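Long-range contacts in peptidase family U32 (Geobacillus thermoleovorans, PDB 4HE6), which is of unknown function, being the small all-beta C-terminal domain of a putative U32-family peptidase: residues Phe46-Glu56 / Gln69-Arg77; Thr5-Leu13 / Thr23-Arg31. All blocks are in the same frame, centred on the assembly; numbering follows the deposited sequence. Where two conformers were deposited one is given.

Contact 1: residues Phe46-Glu56 / Gln69-Arg77; sequences FTQVIEKIWDE and QIVKFKVKR
The short, weakly bonded strand 53-55 lies antiparallel to strand 70-74 near one margin of this domain's sheet. Trp54 and Lys72 are the hydrogen-bonded pair that joins them: Trp54 N gives to Lys72 O (3.0 Å) and Lys72 N to Trp54 O (2.8 Å). With CG set between the backbone N and the carbonyl carbon (chi1 51°), the Trp54 indole brings one face over Lys72 CB and Phe73 CA in two CH-pi contacts, Lys72 CB lying 3.9 Å from the centroid of the Trp54 five-membered ring. A broad flat group suits this place, since it can span two residues of its neighbour.

Beyond the pairing the chains separate, and water takes over: one water joins Glu51 N to Lys74 O, another Lys52 O to Lys74 N. In this antiparallel sheet, segment 46-56 crosses from edge strand 46-49 to strand 53-55 near the other margin, and on the way the buried Gln48 meets the 74-76 backbone. Its OE1 accepts from Lys76 N (2.9 Å), while NE2 gives a nearly straight bond (166°) on a lone pair of Lys74 O, in the plane of the Gln48 amide. Ile50 CD1 presses on one face of the Phe73 ring, 3.4 Å from Phe73 CE2. Arg77 CB and CD pack over the Phe46 ring, CB as a CH-pi contact 3.9 Å from its centroid; the guanidinium passes over Phe46 CB, and NH1 forms a salt bridge with Glu44.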
loop_
_atom_site.group_PDB
_atom_site.type_symbol
_atom_site.label_atom_id
_atom_site.label_comp_id
_atom_site.label_asym_id
_atom_site.label_seq_id
_atom_site.Cartn_x
_atom_site.Cartn_y
_atom_site.Cartn_z
ATOM N N PHE A 46 -5.169 10.467 -0.488
ATOM C CA PHE A 46 -5.073 10.535 -1.938
ATOM C C PHE A 46 -5.245 9.146 -2.529
ATOM O O PHE A 46 -5.024 8.115 -1.873
ATOM C CB PHE A 46 -3.744 11.160 -2.396
ATOM C CG PHE A 46 -2.535 10.306 -2.139
ATOM C CD1 PHE A 46 -2.015 9.430 -3.086
ATOM C CD2 PHE A 46 -1.879 10.393 -0.909
ATOM C CE1 PHE A 46 -0.895 8.639 -2.809
ATOM C CE2 PHE A 46 -0.747 9.632 -0.645
ATOM C CZ PHE A 46 -0.245 8.791 -1.585
ATOM N N THR A 47 -5.675 9.135 -3.776
ATOM C CA THR A 47 -5.882 7.898 -4.503
ATOM C C THR A 47 -4.843 7.720 -5.590
ATOM O O THR A 47 -4.285 8.710 -6.089
ATOM C CB THR A 47 -7.292 7.818 -5.137
ATOM O OG1 THR A 47 -7.460 8.941 -6.008
ATOM C CG2 THR A 47 -8.357 7.819 -4.071
ATOM N N GLN A 48 -4.608 6.487 -5.962
ATOM C CA GLN A 48 -3.730 6.180 -7.092
ATOM C C GLN A 48 -4.054 4.785 -7.596
ATOM O O GLN A 48 -4.668 3.954 -6.917
ATOM C CB GLN A 48 -2.255 6.243 -6.719
ATOM C CG GLN A 48 -1.811 5.119 -5.809
ATOM C CD GLN A 48 -0.317 5.109 -5.657
ATOM O OE1 GLN A 48 0.235 5.960 -4.976
ATOM N NE2 GLN A 48 0.323 4.118 -6.277
ATOM N N VAL A 49 -3.533 4.517 -8.806
ATOM C CA VAL A 49 -3.485 3.154 -9.336
ATOM C C VAL A 49 -2.215 2.509 -8.860
ATOM O O VAL A 49 -1.146 3.124 -8.751
ATOM C CB VAL A 49 -3.578 3.145 -10.893
ATOM C CG1 VAL A 49 -2.390 3.821 -11.568
ATOM C CG2 VAL A 49 -3.770 1.723 -11.375
ATOM N N ILE A 50 -2.278 1.225 -8.562
ATOM C CA ILE A 50 -1.109 0.395 -8.301
ATOM C C ILE A 50 -0.540 -0.065 -9.617
ATOM O O ILE A 50 -1.223 -0.737 -10.396
ATOM C CB ILE A 50 -1.462 -0.834 -7.447
ATOM C CG1 ILE A 50 -2.215 -0.472 -6.134
ATOM C CG2 ILE A 50 -0.219 -1.713 -7.288
ATOM C CD1 ILE A 50 -1.337 -0.163 -5.028
ATOM N N GLU A 51 0.682 0.326 -9.956
ATOM C CA GLU A 51 1.229 0.049 -11.269
ATOM C C GLU A 51 1.795 -1.342 -11.424
ATOM O O GLU A 51 1.741 -1.939 -12.491
ATOM C CB GLU A 51 2.369 0.998 -11.624
ATOM C CG GLU A 51 1.832 2.293 -12.191
ATOM C CD GLU A 51 2.888 3.144 -12.858
ATOM O OE1 GLU A 51 3.450 3.938 -12.081
ATOM O OE2 GLU A 51 3.115 3.051 -14.093
ATOM N N LYS A 52 2.444 -1.805 -10.398
ATOM C CA LYS A 52 3.398 -2.927 -10.416
ATOM C C LYS A 52 3.807 -3.182 -8.959
ATOM O O LYS A 52 3.974 -2.208 -8.237
ATOM C CB LYS A 52 4.642 -2.555 -11.219
ATOM C CG LYS A 52 5.520 -3.751 -11.485
ATOM C CD LYS A 52 6.530 -3.477 -12.627
ATOM C CE LYS A 52 7.518 -2.443 -12.208
ATOM N NZ LYS A 52 8.378 -2.001 -13.335
ATOM N N ILE A 53 3.957 -4.427 -8.552
ATOM C CA ILE A 53 4.277 -4.741 -7.157
ATOM C C ILE A 53 5.414 -5.743 -7.140
ATOM O O ILE A 53 5.491 -6.660 -7.979
ATOM C CB ILE A 53 3.053 -5.409 -6.432
ATOM C CG1 ILE A 53 1.815 -4.558 -6.515
ATOM C CG2 ILE A 53 3.422 -5.881 -5.039
ATOM C CD1 ILE A 53 0.515 -5.346 -6.149
ATOM N N TRP A 54 6.299 -5.638 -6.164
ATOM C CA TRP A 54 7.390 -6.592 -5.995
ATOM C C TRP A 54 7.543 -6.903 -4.511
ATOM O O TRP A 54 7.103 -6.175 -3.632
ATOM C CB TRP A 54 8.680 -6.148 -6.619
ATOM C CG TRP A 54 9.208 -4.792 -6.305
ATOM C CD1 TRP A 54 10.211 -4.466 -5.423
ATOM C CD2 TRP A 54 8.795 -3.548 -6.901
ATOM N NE1 TRP A 54 10.424 -3.129 -5.424
ATOM C CE2 TRP A 54 9.557 -2.540 -6.329
ATOM C CE3 TRP A 54 7.818 -3.201 -7.844
ATOM C CZ2 TRP A 54 9.437 -1.171 -6.652
ATOM C CZ3 TRP A 54 7.690 -1.863 -8.180
ATOM C CH2 TRP A 54 8.486 -0.885 -7.595
ATOM N N ASP A 55 8.153 -8.061 -4.252
ATOM C CA ASP A 55 8.456 -8.455 -2.876
ATOM C C ASP A 55 9.851 -7.909 -2.482
ATOM O O ASP A 55 10.532 -7.255 -3.264
ATOM C CB ASP A 55 8.285 -9.969 -2.737
ATOM C CG ASP A 55 9.318 -10.772 -3.448
ATOM O OD1 ASP A 55 10.350 -10.246 -3.896
ATOM O OD2 ASP A 55 9.074 -11.982 -3.574
ATOM N N GLU A 56 10.231 -8.186 -1.242
ATOM C CA GLU A 56 11.491 -7.667 -0.752
ATOM C C GLU A 56 12.691 -8.335 -1.384
ATOM O O GLU A 56 13.824 -7.893 -1.191
ATOM C CB GLU A 56 11.542 -7.741 0.773
ATOM C CG GLU A 56 10.459 -6.803 1.363
ATOM C CD GLU A 56 10.642 -6.507 2.824
ATOM O OE1 GLU A 56 10.672 -7.407 3.668
ATOM O OE2 GLU A 56 10.746 -5.278 3.072
ATOM N N GLN A 69 2.128 -10.445 4.094
ATOM C CA GLN A 69 3.375 -10.354 3.350
ATOM C C GLN A 69 3.725 -8.885 3.092
ATOM O O GLN A 69 2.846 -8.038 2.967
ATOM C CB GLN A 69 3.270 -11.225 2.101
ATOM C CG GLN A 69 3.332 -12.767 2.549
ATOM C CD GLN A 69 3.600 -13.752 1.470
ATOM O OE1 GLN A 69 3.626 -13.365 0.247
ATOM N NE2 GLN A 69 3.729 -15.047 1.728
ATOM N N ILE A 70 5.004 -8.612 3.019
ATOM C CA ILE A 70 5.534 -7.269 2.773
ATOM C C ILE A 70 5.769 -7.093 1.275
ATOM O O ILE A 70 6.409 -7.945 0.629
ATOM C CB ILE A 70 6.808 -7.024 3.575
ATOM C CG1 ILE A 70 6.573 -7.141 5.082
ATOM C CG2 ILE A 70 7.360 -5.659 3.209
ATOM C CD1 ILE A 70 7.819 -7.196 5.920
ATOM N N VAL A 71 5.230 -6.037 0.697
ATOM C CA VAL A 71 5.380 -5.784 -0.728
ATOM C C VAL A 71 5.846 -4.306 -0.907
ATOM O O VAL A 71 5.771 -3.494 0.026
ATOM C CB VAL A 71 4.115 -6.079 -1.527
ATOM C CG1 VAL A 71 3.709 -7.527 -1.307
ATOM C CG2 VAL A 71 2.995 -5.125 -1.178
ATOM N N LYS A 72 6.302 -4.012 -2.103
ATOM C CA LYS A 72 6.790 -2.690 -2.475
ATOM C C LYS A 72 6.177 -2.256 -3.792
ATOM O O LYS A 72 5.932 -3.073 -4.681
ATOM C CB LYS A 72 8.301 -2.728 -2.576
ATOM C CG LYS A 72 8.985 -3.048 -1.255
ATOM C CD LYS A 72 10.490 -3.068 -1.343
ATOM C CE LYS A 72 11.142 -3.105 0.039
ATOM N NZ LYS A 72 12.424 -2.332 -0.008
ATOM N N PHE A 73 5.969 -0.956 -3.928
ATOM C CA PHE A 73 5.483 -0.367 -5.144
ATOM C C PHE A 73 5.655 1.148 -5.080
ATOM O O PHE A 73 5.779 1.731 -3.985
ATOM C CB PHE A 73 4.027 -0.736 -5.458
ATOM C CG PHE A 73 3.039 -0.549 -4.365
ATOM C CD1 PHE A 73 2.810 -1.511 -3.397
ATOM C CD2 PHE A 73 2.299 0.650 -4.314
ATOM C CE1 PHE A 73 1.885 -1.318 -2.408
ATOM C CE2 PHE A 73 1.374 0.820 -3.319
ATOM C CZ PHE A 73 1.147 -0.170 -2.372
ATOM N N LYS A 74 5.658 1.775 -6.224
ATOM C CA LYS A 74 5.721 3.215 -6.333
ATOM C C LYS A 74 4.426 3.862 -5.874
ATOM O O LYS A 74 3.342 3.389 -6.226
ATOM C CB LYS A 74 6.031 3.635 -7.773
ATOM C CG LYS A 74 6.384 5.060 -7.950
ATOM C CD LYS A 74 7.906 5.276 -8.043
ATOM C CE LYS A 74 8.207 6.177 -9.223
ATOM N NZ LYS A 74 7.434 5.744 -10.448
ATOM N N VAL A 75 4.554 4.976 -5.142
ATOM C CA VAL A 75 3.385 5.761 -4.775
ATOM C C VAL A 75 3.539 7.175 -5.262
ATOM O O VAL A 75 4.640 7.719 -5.457
ATOM C CB VAL A 75 3.099 5.682 -3.253
ATOM C CG1 VAL A 75 2.749 4.208 -2.861
ATOM C CG2 VAL A 75 4.248 6.224 -2.424
ATOM N N LYS A 76 2.390 7.844 -5.409
ATOM C CA LYS A 76 2.323 9.129 -6.065
ATOM C C LYS A 76 2.552 10.354 -5.207
ATOM O O LYS A 76 2.786 11.449 -5.738
ATOM C CB LYS A 76 0.929 9.224 -6.770
ATOM C CG LYS A 76 0.885 8.358 -8.000
ATOM C CD LYS A 76 1.909 8.638 -9.056
ATOM C CE LYS A 76 1.990 10.060 -9.564
ATOM N NZ LYS A 76 3.089 10.357 -10.539
ATOM N N ARG A 77 2.489 10.175 -3.898
ATOM C CA ARG A 77 2.813 11.249 -2.939
ATOM C C ARG A 77 3.528 10.625 -1.765
ATOM O O ARG A 77 3.413 9.405 -1.570
ATOM C CB ARG A 77 1.569 11.937 -2.410
ATOM C CG ARG A 77 0.616 12.494 -3.453
ATOM C CD ARG A 77 -0.479 13.261 -2.775
ATOM N NE ARG A 77 -1.497 13.769 -3.642
ATOM C CZ ARG A 77 -2.494 14.545 -3.265
ATOM N NH1 ARG A 77 -2.642 14.837 -1.994
ATOM N NH2 ARG A 77 -3.349 14.967 -4.173
HETATM O O HOH W 1 2.590 1.799 -8.365
HETATM O O HOH W 2 4.968 0.353 -8.727
HETATM O O HOH W 3 8.549 -9.593 0.684
#

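Contact 2: residues Thr5-Leu13 / Thr23-Arg31. Unlike the reference sequence in segment 5-13: Arg6 (reference His). With ACT (acetate ion), chain C.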
loop_
_atom_site.group_PDB
_atom_site.type_symbol
_atom_site.label_atom_id
_atom_site.label_comp_id
_atom_site.label_asym_id
_atom_site.label_seq_id
_atom_site.Cartn_x
_atom_site.Cartn_y
_atom_site.Cartn_z
ATOM N N THR A 5 -9.644 -5.601 10.691
ATOM C CA THR A 5 -8.782 -5.734 9.539
ATOM C C THR A 5 -9.513 -5.818 8.210
ATOM O O THR A 5 -8.899 -5.839 7.147
ATOM C CB THR A 5 -7.873 -6.979 9.698
ATOM O OG1 THR A 5 -8.768 -8.022 10.128
ATOM C CG2 THR A 5 -6.850 -6.740 10.758
ATOM N N ARG A 6 -10.841 -5.822 8.210
ATOM C CA ARG A 6 -11.582 -5.789 6.944
ATOM C C ARG A 6 -11.486 -4.389 6.305
ATOM O O ARG A 6 -11.780 -4.245 5.123
ATOM C CB ARG A 6 -13.067 -6.026 7.087
ATOM C CG ARG A 6 -13.604 -7.244 7.758
ATOM C CD ARG A 6 -12.946 -8.596 7.889
ATOM N NE ARG A 6 -11.520 -8.923 7.571
ATOM C CZ ARG A 6 -10.449 -9.225 6.891
ATOM N NH1 ARG A 6 -10.511 -9.308 5.610
ATOM N NH2 ARG A 6 -9.185 -9.489 7.327
ATOM N N GLU A 7 -11.149 -3.371 7.067
ATOM C CA GLU A 7 -11.284 -1.972 6.697
ATOM C C GLU A 7 -10.094 -1.403 5.964
ATOM O O GLU A 7 -10.007 -0.208 5.636
ATOM C CB GLU A 7 -11.523 -1.146 8.009
ATOM C CG GLU A 7 -12.884 -1.501 8.615
ATOM C CD GLU A 7 -13.116 -0.738 9.895
ATOM O OE1 GLU A 7 -13.449 -1.387 10.905
ATOM O OE2 GLU A 7 -12.944 0.523 9.915
ATOM N N PHE A 8 -9.108 -2.282 5.732
ATOM C CA PHE A 8 -7.996 -1.725 4.982
ATOM C C PHE A 8 -7.274 -2.875 4.270
ATOM O O PHE A 8 -7.450 -4.035 4.629
ATOM C CB PHE A 8 -7.068 -0.846 5.816
ATOM C CG PHE A 8 -6.415 -1.545 6.967
ATOM C CD1 PHE A 8 -7.072 -1.910 8.123
ATOM C CD2 PHE A 8 -5.059 -1.878 6.888
ATOM C CE1 PHE A 8 -6.435 -2.544 9.183
ATOM C CE2 PHE A 8 -4.430 -2.475 7.961
ATOM C CZ PHE A 8 -5.100 -2.833 9.107
ATOM N N ALA A 9 -6.467 -2.510 3.290
ATOM C CA ALA A 9 -5.734 -3.457 2.497
ATOM C C ALA A 9 -4.255 -3.489 2.747
ATOM O O ALA A 9 -3.601 -4.461 2.377
ATOM C CB ALA A 9 -5.985 -3.150 1.024
ATOM N N GLY A 10 -3.699 -2.436 3.362
ATOM C CA GLY A 10 -2.286 -2.450 3.638
ATOM C C GLY A 10 -1.952 -1.437 4.718
ATOM O O GLY A 10 -2.649 -0.434 4.903
ATOM N N LEU A 11 -0.851 -1.689 5.369
ATOM C CA LEU A 11 -0.285 -0.792 6.377
ATOM C C LEU A 11 1.089 -0.353 5.887
ATOM O O LEU A 11 1.919 -1.204 5.545
ATOM C CB LEU A 11 -0.162 -1.528 7.707
ATOM C CG LEU A 11 0.371 -0.760 8.909
ATOM C CD1 LEU A 11 -0.606 0.332 9.270
ATOM C CD2 LEU A 11 0.564 -1.677 10.110
ATOM N N VAL A 12 1.328 0.940 5.801
ATOM C CA VAL A 12 2.644 1.404 5.320
ATOM C C VAL A 12 3.696 1.137 6.391
ATOM O O VAL A 12 3.510 1.552 7.521
ATOM C CB VAL A 12 2.579 2.908 4.980
ATOM C CG1 VAL A 12 3.938 3.400 4.513
ATOM C CG2 VAL A 12 1.526 3.170 3.926
ATOM N N LEU A 13 4.764 0.441 6.029
ATOM C CA LEU A 13 5.880 0.205 6.920
ATOM C C LEU A 13 7.004 1.219 6.692
ATOM O O LEU A 13 7.817 1.439 7.570
ATOM C CB LEU A 13 6.411 -1.193 6.847
ATOM C CG LEU A 13 5.433 -2.321 7.128
ATOM C CD1 LEU A 13 6.179 -3.637 7.030
ATOM C CD2 LEU A 13 4.773 -2.140 8.475
ATOM N N THR A 23 6.919 0.654 1.140
ATOM C CA THR A 23 6.928 -0.682 1.665
ATOM C C THR A 23 5.646 -0.882 2.443
ATOM O O THR A 23 5.345 -0.085 3.384
ATOM C CB THR A 23 8.150 -0.906 2.577
ATOM O OG1 THR A 23 9.324 -0.658 1.816
ATOM C CG2 THR A 23 8.172 -2.327 3.123
ATOM N N VAL A 24 4.831 -1.855 2.064
ATOM C CA VAL A 24 3.490 -2.032 2.597
ATOM C C VAL A 24 3.289 -3.474 3.065
ATOM O O VAL A 24 3.606 -4.411 2.357
ATOM C CB VAL A 24 2.464 -1.646 1.499
ATOM C CG1 VAL A 24 1.054 -1.995 1.968
ATOM C CG2 VAL A 24 2.634 -0.196 1.120
ATOM N N GLN A 25 2.730 -3.596 4.265
ATOM C CA GLN A 25 2.338 -4.897 4.795
ATOM C C GLN A 25 0.904 -5.147 4.361
ATOM O O GLN A 25 -0.015 -4.424 4.726
ATOM C CB GLN A 25 2.491 -4.897 6.296
ATOM C CG GLN A 25 2.135 -6.222 6.986
ATOM C CD GLN A 25 2.249 -6.098 8.491
ATOM O OE1 GLN A 25 1.522 -5.262 9.060
ATOM N NE2 GLN A 25 3.114 -6.836 9.192
ATOM N N GLN A 26 0.716 -6.170 3.549
ATOM C CA GLN A 26 -0.615 -6.501 3.036
ATOM C C GLN A 26 -1.525 -6.942 4.164
ATOM O O GLN A 26 -1.104 -7.655 5.072
ATOM C CB GLN A 26 -0.483 -7.600 1.992
ATOM C CG GLN A 26 -1.751 -7.922 1.188
ATOM C CD GLN A 26 -2.575 -9.035 1.761
ATOM O OE1 GLN A 26 -2.673 -9.231 2.962
ATOM N NE2 GLN A 26 -3.223 -9.797 0.866
ATOM N N ARG A 27 -2.770 -6.514 4.077
ATOM C CA ARG A 27 -3.807 -7.072 4.928
ATOM C C ARG A 27 -4.927 -7.740 4.146
ATOM O O ARG A 27 -5.521 -8.666 4.677
ATOM C CB ARG A 27 -4.299 -5.981 5.914
ATOM C CG ARG A 27 -4.610 -6.518 7.300
ATOM C CD ARG A 27 -3.448 -7.201 7.991
ATOM N NE ARG A 27 -3.579 -7.358 9.416
ATOM C CZ ARG A 27 -3.122 -6.611 10.408
ATOM N NH1 ARG A 27 -2.382 -5.516 10.191
ATOM N NH2 ARG A 27 -3.356 -6.952 11.649
ATOM N N ASN A 28 -5.217 -7.249 2.959
ATOM C CA ASN A 28 -6.222 -7.898 2.083
ATOM C C ASN A 28 -5.755 -7.760 0.635
ATOM O O ASN A 28 -4.957 -6.881 0.318
ATOM C CB ASN A 28 -7.609 -7.309 2.288
ATOM C CG ASN A 28 -8.206 -7.662 3.615
ATOM O OD1 ASN A 28 -8.663 -8.801 3.828
ATOM N ND2 ASN A 28 -8.171 -6.752 4.556
ATOM N N HIS A 29 -6.295 -8.596 -0.226
ATOM C CA HIS A 29 -5.819 -8.696 -1.597
ATOM C C HIS A 29 -5.848 -7.351 -2.339
ATOM O O HIS A 29 -6.838 -6.640 -2.344
ATOM C CB HIS A 29 -6.789 -9.626 -2.353
ATOM C CG HIS A 29 -6.412 -10.040 -3.706
ATOM N ND1 HIS A 29 -6.405 -9.233 -4.819
ATOM C CD2 HIS A 29 -6.002 -11.272 -4.120
ATOM C CE1 HIS A 29 -6.018 -9.946 -5.858
ATOM N NE2 HIS A 29 -5.766 -11.162 -5.465
ATOM N N PHE A 30 -4.767 -7.073 -3.068
ATOM C CA PHE A 30 -4.761 -6.004 -4.019
ATOM C C PHE A 30 -3.763 -6.378 -5.135
ATOM O O PHE A 30 -2.913 -7.259 -4.956
ATOM C CB PHE A 30 -4.403 -4.644 -3.404
ATOM C CG PHE A 30 -3.069 -4.546 -2.715
ATOM C CD1 PHE A 30 -1.954 -4.125 -3.440
ATOM C CD2 PHE A 30 -2.921 -4.837 -1.399
ATOM C CE1 PHE A 30 -0.741 -3.955 -2.798
ATOM C CE2 PHE A 30 -1.720 -4.691 -0.740
ATOM C CZ PHE A 30 -0.616 -4.273 -1.459
ATOM N N ARG A 31 -3.920 -5.729 -6.294
ATOM C CA ARG A 31 -3.108 -6.150 -7.454
ATOM C C ARG A 31 -2.922 -4.955 -8.354
ATOM O O ARG A 31 -3.631 -3.939 -8.285
ATOM C CB ARG A 31 -3.806 -7.268 -8.181
ATOM C CG ARG A 31 -5.054 -6.861 -8.929
ATOM C CD ARG A 31 -5.727 -8.028 -9.647
ATOM N NE ARG A 31 -6.941 -7.530 -10.299
ATOM C CZ ARG A 31 -8.024 -8.236 -10.535
ATOM N NH1 ARG A 31 -8.136 -9.523 -10.189
ATOM N NH2 ARG A 31 -9.079 -7.668 -11.141
HETATM C C ACT C . -6.236 -14.315 -6.818
HETATM O O ACT C . -5.799 -15.003 -5.885
HETATM O OXT ACT C . -5.578 -13.382 -7.331
HETATM C CH3 ACT C . -7.616 -14.591 -7.346
HETATM O O HOH W 4 -6.448 -10.083 6.766
#
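Strands 10-13 and 23-26 run antiparallel, their short axes 4.4 Å apart at closest approach, with Leu11 and Gln25 as a hydrogen-bonded pair and Gly10-Gln26 and Val12-Val24 as non-hydrogen-bonded pairs. They belong to the beta hairpin of strands 10-16 and 21-26; on the other side of strand 10-16, Ala9 and Gly10 form a classic beta bulge opposite Met85. Glycine suits position 10 because a CB would run into Val24 CG1, already 3.8 Å from Gly10 CA. Leu11 (chi1 -178°) and Gln25 (chi1 -179°) both hold CG anti to the backbone N, which brings Leu11 CD2 beside Gln25 OE1; Leu13 CD1 rests on Gln25 CB.

Past the strands, Asn28 ties the loops together: its ND2 gives to Thr5 O and to Phe8 O, each at 2.8 Å and each close to the amide plane. An alanine at Asn28 would leave these two carbonyls without their shared donor and is likely to let the 5-8 turn move. Arg6, which differs from the reference histidine, is modelled with NH1 a very short 2.6 Å from Asn28 OD1, so that bond is doubtful. In the conformer given, Arg27 bends so that Thr5 CG2 lies over one face of its guanidinium, a tentative contact. Ala9 O accepts from both Arg27 N (2.8 Å) and Asn28 N (3.3 Å), which approach from the same face of its carbonyl plane, and the Phe30 ring turns its edge to this oxygen, Phe30 CE2 lying 3.6 Å from Ala9 O.

In the fold
Along the chain the two contacts follow in series, contact 2 first and contact 1 after it, their centres about 10 Å apart. Both belong to one antiparallel sheet, and they meet where strand 21-26 lies beside strand 70-74: Val71 O is 2.8 Å from Val24 N and Gln69 O 2.9 Å from Gln26 N, both probable hydrogen bonds. Between these strands Ile70 CG2 also packs on Thr23 CG2. The hairpin of contact 2 is thus continued laterally, strand by strand, through 70-74 into the pairing with 53-55 in contact 1. Since contact 1 brings edge strand 46-49 against the chain after strand 70-74, the sheet probably curls back on itself, consistent with a compact, helix-free domain.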